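Local coordinates for putative exotoxin (superantigen) (Streptococcus pyogenes, PDB 1TY0), which probably acts as a toxin of the superantigen class, binds zinc, and can use a common surface both for T-cell receptor binding and for dimerization, at residues Y25-Y39 and I42-V56. Numbering follows the deposited sequence.
Sequences YTNCNIDYLTTHDFY and ISSYKKKNFSVDSEV
Strand pairing at one end and aromatic packing at the other join residues 25–39 to 42–56, within the OB-fold domain of this superantigen. Strands 37–39 and 51–55 run antiparallel: Phe38 and Ser54 form the hydrogen-bonded pair, with Phe38 N to Ser54 O at 2.9 Å and Ser54 N to Phe38 O at 3.0 Å, and Val56 N extends the ladder to His36 O. Phe38 lies on the same face as Ser54 and meets Val56 CG1 with its ring edge, while Phe64 packs edge-to-face against it. The other face carries Asp37, Asp53 and Glu55, and the two aspartates touch. Asp37 OD2 and Asp53 OD1 are just 2.5 Å apart, which probably means that one acid is protonated; the two carboxylate planes lie 28° from each other. Asp53 CG, anti to its own backbone N (chi1 164°), lies alongside the Tyr39 ring. Glu55 OE2 makes a salt bridge to Lys191, and a water donates to Asp37 OD1. Before the chain turns its corner at Asn27, strand 25–26 meets the short helix 43–46. Tyr25 directs its edge at the face of Tyr45, the planes 64° apart, and takes Ile42 CD1 over one of its own faces. Finally, the Tyr45 hydroxyl donates to Thr26 O, with OH and O 2.5 Å apart.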
loop_
_atom_site.group_PDB
_atom_site.type_symbol
_atom_site.label_atom_id
_atom_site.label_comp_id
_atom_site.label_asym_id
_atom_site.label_seq_id
_atom_site.Cartn_x
_atom_site.Cartn_y
_atom_site.Cartn_z
ATOM N N TYR A 25 9.474 7.669 -4.478
ATOM C CA TYR A 25 10.483 8.595 -3.968
ATOM C C TYR A 25 11.279 9.180 -5.118
ATOM O O TYR A 25 11.589 8.478 -6.076
ATOM C CB TYR A 25 11.427 7.867 -3.010
ATOM C CG TYR A 25 10.747 7.461 -1.725
ATOM C CD1 TYR A 25 10.541 8.386 -0.710
ATOM C CD2 TYR A 25 10.251 6.168 -1.551
ATOM C CE1 TYR A 25 9.856 8.042 0.452
ATOM C CE2 TYR A 25 9.561 5.814 -0.396
ATOM C CZ TYR A 25 9.366 6.758 0.599
ATOM O OH TYR A 25 8.655 6.442 1.732
ATOM N N THR A 26 11.632 10.457 -5.017
ATOM C CA THR A 26 12.384 11.091 -6.092
ATOM C C THR A 26 13.763 11.592 -5.670
ATOM O O THR A 26 14.000 11.904 -4.497
ATOM C CB THR A 26 11.588 12.268 -6.694
ATOM O OG1 THR A 26 11.238 13.187 -5.655
ATOM C CG2 THR A 26 10.310 11.764 -7.362
ATOM N N ASN A 27 14.668 11.642 -6.642
ATOM C CA ASN A 27 16.033 12.128 -6.445
ATOM C C ASN A 27 16.771 11.376 -5.336
ATOM O O ASN A 27 17.281 11.976 -4.391
ATOM C CB ASN A 27 15.989 13.630 -6.142
ATOM C CG ASN A 27 17.363 14.268 -6.147
ATOM O OD1 ASN A 27 18.181 13.997 -7.024
ATOM N ND2 ASN A 27 17.615 15.134 -5.173
ATOM N N CYS A 28 16.835 10.055 -5.480
ATOM C CA CYS A 28 17.489 9.185 -4.508
ATOM C C CYS A 28 18.824 8.684 -5.037
ATOM O O CYS A 28 18.976 8.435 -6.230
ATOM C CB CYS A 28 16.597 7.987 -4.207
ATOM S SG CYS A 28 14.971 8.470 -3.628
ATOM N N ASN A 29 19.782 8.504 -4.139
ATOM C CA ASN A 29 21.107 8.052 -4.543
ATOM C C ASN A 29 21.267 6.545 -4.663
ATOM O O ASN A 29 20.835 5.791 -3.787
ATOM C CB ASN A 29 22.158 8.572 -3.561
ATOM C CG ASN A 29 23.569 8.277 -4.018
ATOM O OD1 ASN A 29 24.217 7.348 -3.533
ATOM N ND2 ASN A 29 24.049 9.060 -4.973
ATOM N N ILE A 30 21.890 6.109 -5.754
ATOM C CA ILE A 30 22.168 4.688 -5.951
ATOM C C ILE A 30 23.407 4.407 -5.114
ATOM O O ILE A 30 24.512 4.813 -5.478
ATOM C CB ILE A 30 22.498 4.354 -7.426
ATOM C CG1 ILE A 30 21.265 4.585 -8.306
ATOM C CG2 ILE A 30 22.960 2.896 -7.540
ATOM C CD1 ILE A 30 21.478 4.259 -9.773
ATOM N N ASP A 31 23.226 3.723 -3.990
ATOM C CA ASP A 31 24.353 3.412 -3.114
ATOM C C ASP A 31 25.190 2.255 -3.631
ATOM O O ASP A 31 26.416 2.240 -3.471
ATOM C CB ASP A 31 23.869 3.090 -1.699
ATOM C CG ASP A 31 23.625 4.336 -0.866
ATOM O OD1 ASP A 31 23.914 5.450 -1.348
ATOM O OD2 ASP A 31 23.150 4.204 0.278
ATOM N N TYR A 32 24.536 1.280 -4.244
ATOM C CA TYR A 32 25.263 0.130 -4.767
ATOM C C TYR A 32 24.489 -0.567 -5.877
ATOM O O TYR A 32 23.250 -0.544 -5.899
ATOM C CB TYR A 32 25.553 -0.862 -3.632
ATOM C CG TYR A 32 26.670 -1.822 -3.948
ATOM C CD1 TYR A 32 27.994 -1.383 -4.012
ATOM C CD2 TYR A 32 26.405 -3.164 -4.213
ATOM C CE1 TYR A 32 29.027 -2.259 -4.334
ATOM C CE2 TYR A 32 27.434 -4.050 -4.538
ATOM C CZ TYR A 32 28.740 -3.588 -4.594
ATOM O OH TYR A 32 29.751 -4.465 -4.910
ATOM N N LEU A 33 25.231 -1.174 -6.803
ATOM C CA LEU A 33 24.653 -1.901 -7.925
ATOM C C LEU A 33 25.236 -3.305 -8.023
ATOM O O LEU A 33 26.455 -3.481 -8.045
ATOM C CB LEU A 33 24.932 -1.176 -9.251
ATOM C CG LEU A 33 24.322 0.207 -9.494
ATOM C CD1 LEU A 33 24.932 0.822 -10.750
ATOM C CD2 LEU A 33 22.809 0.081 -9.641
ATOM N N THR A 34 24.364 -4.303 -8.068
ATOM C CA THR A 34 24.814 -5.677 -8.227
ATOM C C THR A 34 24.341 -6.079 -9.619
ATOM O O THR A 34 23.773 -5.259 -10.347
ATOM C CB THR A 34 24.210 -6.611 -7.162
ATOM O OG1 THR A 34 22.785 -6.640 -7.302
ATOM C CG2 THR A 34 24.573 -6.127 -5.771
ATOM N N THR A 35 24.562 -7.330 -9.995
ATOM C CA THR A 35 24.171 -7.791 -11.315
ATOM C C THR A 35 22.677 -7.670 -11.596
ATOM O O THR A 35 22.278 -7.444 -12.735
ATOM C CB THR A 35 24.590 -9.258 -11.531
ATOM O OG1 THR A 35 23.883 -10.101 -10.615
ATOM C CG2 THR A 35 26.087 -9.422 -11.299
ATOM N N HIS A 36 21.855 -7.803 -10.559
ATOM C CA HIS A 36 20.412 -7.735 -10.742
ATOM C C HIS A 36 19.650 -6.896 -9.719
ATOM O O HIS A 36 18.415 -6.949 -9.669
ATOM C CB HIS A 36 19.830 -9.153 -10.769
ATOM C CG HIS A 36 20.318 -9.981 -11.917
ATOM N ND1 HIS A 36 21.570 -10.560 -11.940
ATOM C CD2 HIS A 36 19.739 -10.294 -13.100
ATOM C CE1 HIS A 36 21.739 -11.193 -13.088
ATOM N NE2 HIS A 36 20.643 -11.046 -13.811
ATOM N N ASP A 37 20.366 -6.121 -8.909
ATOM C CA ASP A 37 19.703 -5.286 -7.907
ATOM C C ASP A 37 20.246 -3.870 -7.791
ATOM O O ASP A 37 21.449 -3.632 -7.920
ATOM C CB ASP A 37 19.801 -5.927 -6.517
ATOM C CG ASP A 37 18.960 -7.174 -6.379
ATOM O OD1 ASP A 37 19.406 -8.234 -6.864
ATOM O OD2 ASP A 37 17.854 -7.098 -5.785
ATOM N N PHE A 38 19.333 -2.934 -7.541
ATOM C CA PHE A 38 19.678 -1.537 -7.308
ATOM C C PHE A 38 19.515 -1.402 -5.796
ATOM O O PHE A 38 18.500 -1.843 -5.259
ATOM C CB PHE A 38 18.646 -0.573 -7.909
ATOM C CG PHE A 38 18.683 -0.446 -9.404
ATOM C CD1 PHE A 38 19.493 0.507 -10.012
ATOM C CD2 PHE A 38 17.848 -1.226 -10.200
ATOM C CE1 PHE A 38 19.467 0.689 -11.397
ATOM C CE2 PHE A 38 17.816 -1.052 -11.587
ATOM C CZ PHE A 38 18.630 -0.090 -12.180
ATOM N N TYR A 39 20.496 -0.831 -5.103
ATOM C CA TYR A 39 20.339 -0.592 -3.669
ATOM C C TYR A 39 20.343 0.920 -3.561
ATOM O O TYR A 39 21.386 1.560 -3.684
ATOM C CB TYR A 39 21.474 -1.230 -2.868
ATOM C CG TYR A 39 21.300 -2.724 -2.786
ATOM C CD1 TYR A 39 20.264 -3.280 -2.031
ATOM C CD2 TYR A 39 22.103 -3.580 -3.535
ATOM C CE1 TYR A 39 20.028 -4.650 -2.033
ATOM C CE2 TYR A 39 21.874 -4.954 -3.546
ATOM C CZ TYR A 39 20.834 -5.480 -2.795
ATOM O OH TYR A 39 20.583 -6.836 -2.821
ATOM N N ILE A 42 16.985 5.934 0.769
ATOM C CA ILE A 42 15.867 6.860 0.956
ATOM C C ILE A 42 15.843 7.316 2.420
ATOM O O ILE A 42 14.828 7.811 2.922
ATOM C CB ILE A 42 14.496 6.229 0.570
ATOM C CG1 ILE A 42 14.169 5.040 1.469
ATOM C CG2 ILE A 42 14.525 5.803 -0.890
ATOM C CD1 ILE A 42 12.748 4.535 1.293
ATOM N N SER A 43 16.983 7.169 3.093
ATOM C CA SER A 43 17.105 7.530 4.507
ATOM C C SER A 43 16.674 8.959 4.824
ATOM O O SER A 43 16.059 9.206 5.865
ATOM C CB SER A 43 18.549 7.325 4.991
ATOM O OG SER A 43 18.950 5.970 4.869
ATOM N N SER A 44 17.000 9.891 3.936
ATOM C CA SER A 44 16.654 11.297 4.142
ATOM C C SER A 44 15.151 11.513 4.284
ATOM O O SER A 44 14.708 12.388 5.032
ATOM C CB SER A 44 17.191 12.150 2.988
ATOM O OG SER A 44 16.648 11.740 1.745
ATOM N N TYR A 45 14.374 10.718 3.560
ATOM C CA TYR A 45 12.915 10.798 3.599
ATOM C C TYR A 45 12.352 10.181 4.872
ATOM O O TYR A 45 11.378 10.673 5.443
ATOM C CB TYR A 45 12.323 10.044 2.411
ATOM C CG TYR A 45 12.394 10.766 1.096
ATOM C CD1 TYR A 45 11.424 11.702 0.744
ATOM C CD2 TYR A 45 13.396 10.475 0.172
ATOM C CE1 TYR A 45 11.442 12.323 -0.494
ATOM C CE2 TYR A 45 13.424 11.093 -1.070
ATOM C CZ TYR A 45 12.443 12.013 -1.397
ATOM O OH TYR A 45 12.447 12.617 -2.633
ATOM N N LYS A 46 12.977 9.094 5.310
ATOM C CA LYS A 46 12.544 8.352 6.489
ATOM C C LYS A 46 13.104 8.846 7.819
ATOM O O LYS A 46 12.547 8.550 8.875
ATOM C CB LYS A 46 12.920 6.877 6.316
ATOM C CG LYS A 46 12.215 6.181 5.168
ATOM C CD LYS A 46 10.763 5.929 5.517
ATOM C CE LYS A 46 10.049 5.143 4.443
ATOM N NZ LYS A 46 8.658 4.844 4.884
ATOM N N LYS A 47 14.208 9.584 7.763
ATOM C CA LYS A 47 14.864 10.091 8.963
ATOM C C LYS A 47 15.422 8.953 9.812
ATOM O O LYS A 47 15.416 9.008 11.041
ATOM C CB LYS A 47 13.905 10.952 9.792
ATOM C CG LYS A 47 13.358 12.151 9.038
ATOM C CD LYS A 47 14.479 12.950 8.401
ATOM C CE LYS A 47 13.937 14.035 7.486
ATOM N NZ LYS A 47 15.041 14.744 6.782
ATOM N N LYS A 48 15.892 7.915 9.128
ATOM C CA LYS A 48 16.512 6.746 9.741
ATOM C C LYS A 48 17.071 5.948 8.570
ATOM O O LYS A 48 16.709 6.213 7.425
ATOM C CB LYS A 48 15.495 5.910 10.529
ATOM C CG LYS A 48 14.367 5.308 9.709
ATOM C CD LYS A 48 13.445 4.511 10.622
ATOM C CE LYS A 48 12.225 3.993 9.889
ATOM N NZ LYS A 48 11.330 3.233 10.810
ATOM N N ASN A 49 17.963 5.001 8.836
ATOM C CA ASN A 49 18.531 4.216 7.745
ATOM C C ASN A 49 17.399 3.451 7.070
ATOM O O ASN A 49 16.667 2.706 7.719
ATOM C CB ASN A 49 19.587 3.238 8.260
ATOM C CG ASN A 49 20.290 2.506 7.135
ATOM O OD1 ASN A 49 20.766 3.125 6.182
ATOM N ND2 ASN A 49 20.361 1.185 7.238
ATOM N N PHE A 50 17.263 3.641 5.763
ATOM C CA PHE A 50 16.198 2.992 5.012
ATOM C C PHE A 50 16.589 2.948 3.545
ATOM O O PHE A 50 17.058 3.938 2.977
ATOM C CB PHE A 50 14.895 3.784 5.175
ATOM C CG PHE A 50 13.653 2.935 5.169
ATOM C CD1 PHE A 50 13.294 2.200 4.042
ATOM C CD2 PHE A 50 12.848 2.862 6.299
ATOM C CE1 PHE A 50 12.146 1.400 4.044
ATOM C CE2 PHE A 50 11.698 2.067 6.313
ATOM C CZ PHE A 50 11.349 1.335 5.184
ATOM N N SER A 51 16.400 1.799 2.919
ATOM C CA SER A 51 16.747 1.697 1.517
ATOM C C SER A 51 15.674 0.983 0.719
ATOM O O SER A 51 14.679 0.495 1.263
ATOM C CB SER A 51 18.087 0.967 1.356
ATOM O OG SER A 51 18.043 -0.312 1.961
ATOM N N VAL A 52 15.881 0.959 -0.585
ATOM C CA VAL A 52 14.971 0.282 -1.489
ATOM C C VAL A 52 15.805 -0.675 -2.320
ATOM O O VAL A 52 16.838 -0.290 -2.872
ATOM C CB VAL A 52 14.267 1.271 -2.435
ATOM C CG1 VAL A 52 13.445 0.506 -3.486
ATOM C CG2 VAL A 52 13.361 2.199 -1.635
ATOM N N ASP A 53 15.374 -1.929 -2.373
ATOM C CA ASP A 53 16.047 -2.932 -3.182
ATOM C C ASP A 53 15.184 -3.185 -4.401
ATOM O O ASP A 53 14.101 -3.753 -4.292
ATOM C CB ASP A 53 16.224 -4.251 -2.430
ATOM C CG ASP A 53 16.560 -5.402 -3.368
ATOM O OD1 ASP A 53 17.290 -5.162 -4.357
ATOM O OD2 ASP A 53 16.096 -6.537 -3.125
ATOM N N SER A 54 15.658 -2.747 -5.561
ATOM C CA SER A 54 14.921 -2.959 -6.797
ATOM C C SER A 54 15.579 -4.103 -7.553
ATOM O O SER A 54 16.721 -3.989 -7.984
ATOM C CB SER A 54 14.947 -1.702 -7.669
ATOM O OG SER A 54 14.338 -1.977 -8.921
ATOM N N GLU A 55 14.855 -5.202 -7.712
ATOM C CA GLU A 55 15.382 -6.361 -8.422
ATOM C C GLU A 55 14.955 -6.292 -9.884
ATOM O O GLU A 55 13.786 -6.049 -10.186
ATOM C CB GLU A 55 14.857 -7.639 -7.775
ATOM C CG GLU A 55 15.427 -8.916 -8.364
ATOM C CD GLU A 55 14.854 -10.151 -7.702
ATOM O OE1 GLU A 55 15.042 -10.309 -6.475
ATOM O OE2 GLU A 55 14.212 -10.962 -8.408
ATOM N N VAL A 56 15.905 -6.503 -10.789
ATOM C CA VAL A 56 15.605 -6.432 -12.213
ATOM C C VAL A 56 16.205 -7.565 -13.036
ATOM O O VAL A 56 16.933 -8.420 -12.524
ATOM C CB VAL A 56 16.088 -5.092 -12.816
ATOM C CG1 VAL A 56 15.282 -3.929 -12.232
ATOM C CG2 VAL A 56 17.574 -4.889 -12.526
HETATM O O HOH W 1 18.479 -10.682 -7.021
#